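Local structure of glyoxalase family protein (Listeria monocytogenes, 2P7O) at residues Tyr67-Phe72 and Leu124-Lys129; Ser106-Asp111 and Leu116-Ala121. The protein probably catalyses the manganese-dependent hydration of the antibiotic fosfomycin, opening its epoxide and so conferring resistance. One frame throughout, in Å; residues are numbered along the deposited sequence.

Interaction 1: residues Tyr67-Phe72 and Leu124-Lys129; sequences YNHIAF and LEERLK. With MN (manganese (II) ion), chain C.
His69 and Glu126 meet through a shared manganese ion: His69 NE2 and Glu126 OE1 each lie 2.1 Å from it. The two ligand atoms are themselves 3.0 Å apart, a separation set by the metal, since both bind it and neither bonds the other. The carboxylate comes up at the edge of the imidazole, near its plane, with the two flat groups turned 67° against each other. Rotation of the ring is fixed from behind, where ND1 donates a nearly straight bond (N-H...O 168°) of 2.9 Å to Tyr67 O, which lies in the ring plane. Glu126 reaches the metal because its chain bends at chi2 (39°); its other oxygen, OE2, takes the backbone N-H of Leu128 at 3.1 Å and forms a hydrogen bond with Tyr108. OE1 is gripped a second time by Thr9 of the second subunit. Glu118 of the same chain and His7 of the second subunit complete the protein ligands, the two-histidine, two-glutamate site built across paired βαβββ modules in the vicinal oxygen chelate fold of glyoxalase relatives. A water 2.2 Å from the manganese is held between Glu125 O and Arg127 N. Away from this buried centre the contact is purely apolar and lies at the solvent side, where Leu128 CD1 lies 3.3 Å from CD1 of the exposed Tyr67, their side chains crossing at about a right angle.

Interaction 2: residues Ser106-Asp111 and Leu116-Ala121; sequences SIYFYD and LFELHA. With MN (manganese (II) ion), chain C.
Glu118 lies alongside Tyr108 on one face of an antiparallel hairpin, its carboxylate stacked on the phenol with the planes 27° apart and CG over the ring face, 3.9 Å from the Tyr108 centroid. CG stands anti to the backbone N (chi1 174°) and the chain runs on extended, which carries OE1 to the manganese at 2.1 Å. OE2 takes three donors. Ser106 OG gives its proton to the anti lone pair of Glu118 OE2 at 2.7 Å, the metal-bound water donates to the same oxygen at 2.6 Å, and His120 ND1 adds a weak bond. Ser106 OG in turn accepts from Arg127, while the Tyr108 hydroxyl has Glu126 as its partner. The inward backbone groups are met in two hydrogen-bonded pairs, Ile107 with Leu119 and Phe109 with Phe117; the bond from Phe117 N to Phe109 O, 2.8 Å, is the shortest of the four. Outward, Tyr108 and Tyr110 bond to Lys94 and Glu92, Glu118 to Ile70 and Phe72, and His120 to Phe72. On the opposite face Phe109 carries Phe117 CB over its ring and meets Leu119 CG at its edge, 3.7 Å from Phe109 CE2, beneath helices 15-26 and 79-89. With OE2 occupied by Ser106 and the water, OE1 is kept for the manganese and the rotation of the Glu118 carboxylate is fixed.

The centres of the two contacts lie 8 Å apart on one mixed sheet, in which strand 69-73 runs parallel to its neighbour 116-120, and 106-110 follows on the other side of that strand. Along the chain, interaction 2 is nested within the loop closed by interaction 1. The manganese and its water belong to both: the hairpin supplies one ligand, strand 69-73 and the tail after the sheet the other two from this chain. Arg127 NH1 bridges them, 2.7 Å from Ser106 OG and 2.8 Å from Ala121 O, both probable hydrogen bonds. The second subunit extends the sheet at strand 69-73 and supplies His7, so the complete metal site needs both chains.

Interaction 1: residues Tyr67-Phe72 and Leu124-Lys129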
loop_
_atom_site.group_PDB
_atom_site.type_symbol
_atom_site.label_atom_id
_atom_site.label_comp_id
_atom_site.label_asym_id
_atom_site.label_seq_id
_atom_site.Cartn_x
_atom_site.Cartn_y
_atom_site.Cartn_z
ATOM N N TYR A 67 4.535 -7.584 -8.064
ATOM C CA TYR A 67 3.550 -6.721 -8.718
ATOM C C TYR A 67 2.561 -6.093 -7.745
ATOM O O TYR A 67 1.640 -5.387 -8.196
ATOM C CB TYR A 67 2.817 -7.595 -9.743
ATOM C CG TYR A 67 3.787 -8.199 -10.740
ATOM C CD1 TYR A 67 4.478 -7.363 -11.595
ATOM C CD2 TYR A 67 4.000 -9.561 -10.888
ATOM C CE1 TYR A 67 5.373 -7.801 -12.551
ATOM C CE2 TYR A 67 4.877 -10.034 -11.849
ATOM C CZ TYR A 67 5.564 -9.166 -12.671
ATOM O OH TYR A 67 6.440 -9.637 -13.634
ATOM N N ASN A 68 2.746 -6.249 -6.446
ATOM C CA ASN A 68 2.022 -5.457 -5.416
ATOM C C ASN A 68 2.352 -3.985 -5.689
ATOM O O ASN A 68 3.533 -3.658 -5.794
ATOM C CB ASN A 68 2.559 -5.865 -4.025
ATOM C CG ASN A 68 2.203 -7.304 -3.748
ATOM O OD1 ASN A 68 1.059 -7.614 -3.405
ATOM N ND2 ASN A 68 3.050 -8.295 -3.989
ATOM N N HIS A 69 1.392 -3.064 -5.786
ATOM C CA HIS A 69 1.792 -1.686 -6.029
ATOM C C HIS A 69 0.735 -0.725 -5.484
ATOM O O HIS A 69 -0.475 -1.035 -5.434
ATOM C CB HIS A 69 1.958 -1.380 -7.513
ATOM C CG HIS A 69 0.779 -1.617 -8.416
ATOM N ND1 HIS A 69 0.480 -2.863 -8.933
ATOM C CD2 HIS A 69 -0.157 -0.782 -8.932
ATOM C CE1 HIS A 69 -0.616 -2.766 -9.723
ATOM N NE2 HIS A 69 -1.014 -1.502 -9.727
ATOM N N ILE A 70 1.245 0.478 -5.253
ATOM C CA ILE A 70 0.384 1.619 -4.840
ATOM C C ILE A 70 0.271 2.500 -6.074
ATOM O O ILE A 70 1.289 2.811 -6.683
ATOM C CB ILE A 70 1.041 2.386 -3.695
ATOM C CG1 ILE A 70 1.269 1.494 -2.457
ATOM C CG2 ILE A 70 0.214 3.627 -3.341
ATOM C CD1 ILE A 70 2.249 2.115 -1.456
ATOM N N ALA A 71 -0.928 2.913 -6.400
ATOM C CA ALA A 71 -1.144 3.724 -7.623
ATOM C C ALA A 71 -1.724 5.074 -7.189
ATOM O O ALA A 71 -2.730 5.125 -6.441
ATOM C CB ALA A 71 -2.140 2.975 -8.517
ATOM N N PHE A 72 -1.161 6.184 -7.631
ATOM C CA PHE A 72 -1.723 7.505 -7.417
ATOM C C PHE A 72 -2.362 8.027 -8.711
ATOM O O PHE A 72 -1.906 7.671 -9.786
ATOM C CB PHE A 72 -0.613 8.513 -7.031
ATOM C CG PHE A 72 -0.152 8.258 -5.591
ATOM C CD1 PHE A 72 1.004 7.548 -5.332
ATOM C CD2 PHE A 72 -0.860 8.805 -4.534
ATOM C CE1 PHE A 72 1.422 7.402 -4.013
ATOM C CE2 PHE A 72 -0.516 8.561 -3.221
ATOM C CZ PHE A 72 0.663 7.877 -2.953
ATOM N N LEU A 124 -10.406 3.847 -13.957
ATOM C CA LEU A 124 -9.877 2.861 -13.036
ATOM C C LEU A 124 -9.941 1.439 -13.577
ATOM O O LEU A 124 -11.039 0.937 -13.797
ATOM C CB LEU A 124 -10.681 2.954 -11.710
ATOM C CG LEU A 124 -10.195 2.030 -10.573
ATOM C CD1 LEU A 124 -8.767 2.458 -10.200
ATOM C CD2 LEU A 124 -11.061 2.070 -9.311
ATOM N N GLU A 125 -8.776 0.798 -13.598
ATOM C CA GLU A 125 -8.636 -0.621 -13.940
ATOM C C GLU A 125 -7.195 -0.992 -13.566
ATOM O O GLU A 125 -6.375 -0.067 -13.411
ATOM C CB GLU A 125 -8.882 -0.768 -15.456
ATOM C CG GLU A 125 -7.881 0.116 -16.202
ATOM C CD GLU A 125 -8.264 0.278 -17.678
ATOM O OE1 GLU A 125 -9.170 -0.462 -18.139
ATOM O OE2 GLU A 125 -7.702 1.188 -18.337
ATOM N N GLU A 126 -6.902 -2.299 -13.502
ATOM C CA GLU A 126 -5.510 -2.686 -13.272
ATOM C C GLU A 126 -4.896 -2.958 -14.645
ATOM O O GLU A 126 -5.444 -3.730 -15.433
ATOM C CB GLU A 126 -5.567 -3.963 -12.426
ATOM C CG GLU A 126 -4.197 -4.535 -12.067
ATOM C CD GLU A 126 -3.222 -3.400 -11.744
ATOM O OE1 GLU A 126 -3.536 -2.610 -10.856
ATOM O OE2 GLU A 126 -2.118 -3.297 -12.363
ATOM N N ARG A 127 -3.735 -2.378 -14.859
ATOM C CA ARG A 127 -3.119 -2.380 -16.182
ATOM C C ARG A 127 -1.876 -3.249 -16.304
ATOM O O ARG A 127 -1.174 -3.217 -17.310
ATOM C CB ARG A 127 -2.910 -0.900 -16.545
ATOM C CG ARG A 127 -4.263 -0.177 -16.607
ATOM C CD ARG A 127 -4.062 1.314 -16.949
ATOM N NE ARG A 127 -5.294 2.060 -17.142
ATOM C CZ ARG A 127 -5.375 3.392 -17.031
ATOM N NH1 ARG A 127 -4.301 4.141 -16.734
ATOM N NH2 ARG A 127 -6.565 3.968 -17.282
ATOM N N LEU A 128 -1.560 -4.079 -15.319
ATOM C CA LEU A 128 -0.366 -4.930 -15.372
ATOM C C LEU A 128 -0.340 -5.795 -16.633
ATOM O O LEU A 128 0.754 -6.096 -17.130
ATOM C CB LEU A 128 -0.233 -5.908 -14.190
ATOM C CG LEU A 128 0.838 -6.997 -14.288
ATOM C CD1 LEU A 128 2.185 -6.485 -13.792
ATOM C CD2 LEU A 128 0.525 -8.296 -13.542
ATOM N N LYS A 129 -1.515 -6.241 -17.054
ATOM C CA LYS A 129 -1.515 -7.213 -18.172
ATOM C C LYS A 129 -0.915 -6.602 -19.439
ATOM O O LYS A 129 -0.506 -7.305 -20.348
ATOM C CB LYS A 129 -2.948 -7.647 -18.479
ATOM C CG LYS A 129 -3.863 -6.483 -18.829
ATOM C CD LYS A 129 -5.273 -6.945 -19.201
ATOM C CE LYS A 129 -6.248 -5.792 -19.030
ATOM N NZ LYS A 129 -7.114 -6.017 -17.833
HETATM MN MN MN C . -2.613 -0.762 -10.903
HETATM O O HOH W 1 -3.418 -0.180 -12.857
#

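Interaction 2: residues Ser106-Asp111 and Leu116-Ala121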
loop_
_atom_site.group_PDB
_atom_site.type_symbol
_atom_site.label_atom_id
_atom_site.label_comp_id
_atom_site.label_asym_id
_atom_site.label_seq_id
_atom_site.Cartn_x
_atom_site.Cartn_y
_atom_site.Cartn_z
ATOM N N SER A 106 -0.951 4.632 -17.834
ATOM C CA SER A 106 -0.260 4.476 -16.568
ATOM C C SER A 106 1.253 4.440 -16.819
ATOM O O SER A 106 1.748 3.930 -17.844
ATOM C CB SER A 106 -0.758 3.192 -15.871
ATOM O OG SER A 106 -2.055 3.425 -15.343
ATOM N N ILE A 107 1.925 4.940 -15.781
ATOM C CA ILE A 107 3.356 4.784 -15.631
ATOM C C ILE A 107 3.691 3.908 -14.416
ATOM O O ILE A 107 3.279 4.143 -13.279
ATOM C CB ILE A 107 4.011 6.151 -15.395
ATOM C CG1 ILE A 107 3.408 7.266 -16.260
ATOM C CG2 ILE A 107 5.503 6.038 -15.546
ATOM C CD1 ILE A 107 3.865 8.656 -15.772
ATOM N N TYR A 108 4.436 2.845 -14.687
ATOM C CA TYR A 108 4.834 1.920 -13.638
ATOM C C TYR A 108 6.337 2.010 -13.465
ATOM O O TYR A 108 7.055 1.953 -14.477
ATOM C CB TYR A 108 4.495 0.508 -14.130
ATOM C CG TYR A 108 3.049 0.115 -14.001
ATOM C CD1 TYR A 108 2.186 0.239 -15.071
ATOM C CD2 TYR A 108 2.558 -0.421 -12.817
ATOM C CE1 TYR A 108 0.856 -0.125 -14.979
ATOM C CE2 TYR A 108 1.222 -0.815 -12.731
ATOM C CZ TYR A 108 0.379 -0.679 -13.824
ATOM O OH TYR A 108 -0.957 -1.066 -13.714
ATOM N N PHE A 109 6.769 2.181 -12.224
ATOM C CA PHE A 109 8.174 2.445 -11.949
ATOM C C PHE A 109 8.492 2.059 -10.511
ATOM O O PHE A 109 7.608 1.865 -9.652
ATOM C CB PHE A 109 8.523 3.930 -12.205
ATOM C CG PHE A 109 7.674 4.887 -11.368
ATOM C CD1 PHE A 109 8.152 5.564 -10.261
ATOM C CD2 PHE A 109 6.371 5.108 -11.744
ATOM C CE1 PHE A 109 7.355 6.426 -9.525
ATOM C CE2 PHE A 109 5.541 5.987 -11.067
ATOM C CZ PHE A 109 6.044 6.666 -9.983
ATOM N N TYR A 110 9.749 1.813 -10.187
ATOM C CA TYR A 110 10.095 1.349 -8.840
ATOM C C TYR A 110 10.759 2.475 -8.068
ATOM O O TYR A 110 11.156 3.437 -8.721
ATOM C CB TYR A 110 11.174 0.219 -8.906
ATOM C CG TYR A 110 10.621 -0.972 -9.644
ATOM C CD1 TYR A 110 10.636 -0.948 -11.049
ATOM C CD2 TYR A 110 10.031 -2.039 -8.969
ATOM C CE1 TYR A 110 10.117 -2.024 -11.750
ATOM C CE2 TYR A 110 9.495 -3.110 -9.709
ATOM C CZ TYR A 110 9.532 -3.071 -11.070
ATOM O OH TYR A 110 9.038 -4.126 -11.799
ATOM N N ASP A 111 10.861 2.323 -6.741
ATOM C CA ASP A 111 11.668 3.318 -6.011
ATOM C C ASP A 111 13.105 2.806 -5.927
ATOM O O ASP A 111 13.539 2.110 -6.855
ATOM C CB ASP A 111 11.127 3.665 -4.630
ATOM C CG ASP A 111 10.952 2.458 -3.714
ATOM O OD1 ASP A 111 10.539 2.683 -2.531
ATOM O OD2 ASP A 111 11.256 1.342 -4.144
ATOM N N LEU A 116 7.051 -1.299 -6.199
ATOM C CA LEU A 116 6.377 -0.856 -7.421
ATOM C C LEU A 116 5.334 0.230 -7.143
ATOM O O LEU A 116 4.517 0.153 -6.222
ATOM C CB LEU A 116 5.728 -2.081 -8.046
ATOM C CG LEU A 116 5.117 -1.813 -9.435
ATOM C CD1 LEU A 116 6.175 -1.348 -10.436
ATOM C CD2 LEU A 116 4.507 -3.125 -9.886
ATOM N N PHE A 117 5.421 1.276 -7.975
ATOM C CA PHE A 117 4.465 2.379 -7.878
ATOM C C PHE A 117 3.883 2.595 -9.271
ATOM O O PHE A 117 4.443 2.181 -10.297
ATOM C CB PHE A 117 5.200 3.689 -7.547
ATOM C CG PHE A 117 5.538 3.802 -6.062
ATOM C CD1 PHE A 117 6.811 3.495 -5.589
ATOM C CD2 PHE A 117 4.585 4.201 -5.142
ATOM C CE1 PHE A 117 7.143 3.584 -4.233
ATOM C CE2 PHE A 117 4.871 4.306 -3.783
ATOM C CZ PHE A 117 6.170 4.020 -3.333
ATOM N N GLU A 118 2.731 3.226 -9.299
ATOM C CA GLU A 118 2.046 3.522 -10.544
ATOM C C GLU A 118 1.481 4.941 -10.431
ATOM O O GLU A 118 0.903 5.324 -9.425
ATOM C CB GLU A 118 0.958 2.481 -10.796
ATOM C CG GLU A 118 0.053 2.721 -12.000
ATOM C CD GLU A 118 -1.094 1.742 -12.158
ATOM O OE1 GLU A 118 -1.305 0.916 -11.221
ATOM O OE2 GLU A 118 -1.784 1.809 -13.212
ATOM N N LEU A 119 1.641 5.702 -11.514
ATOM C CA LEU A 119 0.833 6.899 -11.748
ATOM C C LEU A 119 -0.221 6.596 -12.820
ATOM O O LEU A 119 0.098 6.143 -13.927
ATOM C CB LEU A 119 1.821 7.990 -12.214
ATOM C CG LEU A 119 2.736 8.444 -11.060
ATOM C CD1 LEU A 119 3.698 9.489 -11.620
ATOM C CD2 LEU A 119 1.997 8.997 -9.858
ATOM N N HIS A 120 -1.473 6.695 -12.417
ATOM C CA HIS A 120 -2.557 6.155 -13.228
ATOM C C HIS A 120 -3.391 7.342 -13.693
ATOM O O HIS A 120 -3.925 8.048 -12.832
ATOM C CB HIS A 120 -3.344 5.178 -12.335
ATOM C CG HIS A 120 -4.589 4.608 -12.969
ATOM N ND1 HIS A 120 -4.759 3.252 -13.215
ATOM C CD2 HIS A 120 -5.796 5.169 -13.266
ATOM C CE1 HIS A 120 -5.951 3.053 -13.738
ATOM N NE2 HIS A 120 -6.594 4.217 -13.810
ATOM N N ALA A 121 -3.520 7.552 -14.989
ATOM C CA ALA A 121 -4.550 8.491 -15.476
ATOM C C ALA A 121 -5.716 7.710 -16.080
ATOM O O ALA A 121 -5.592 6.563 -16.535
ATOM C CB ALA A 121 -3.957 9.350 -16.587
HETATM MN MN MN C . -2.613 -0.762 -10.903
HETATM O O HOH W 1 -3.418 -0.180 -12.857
#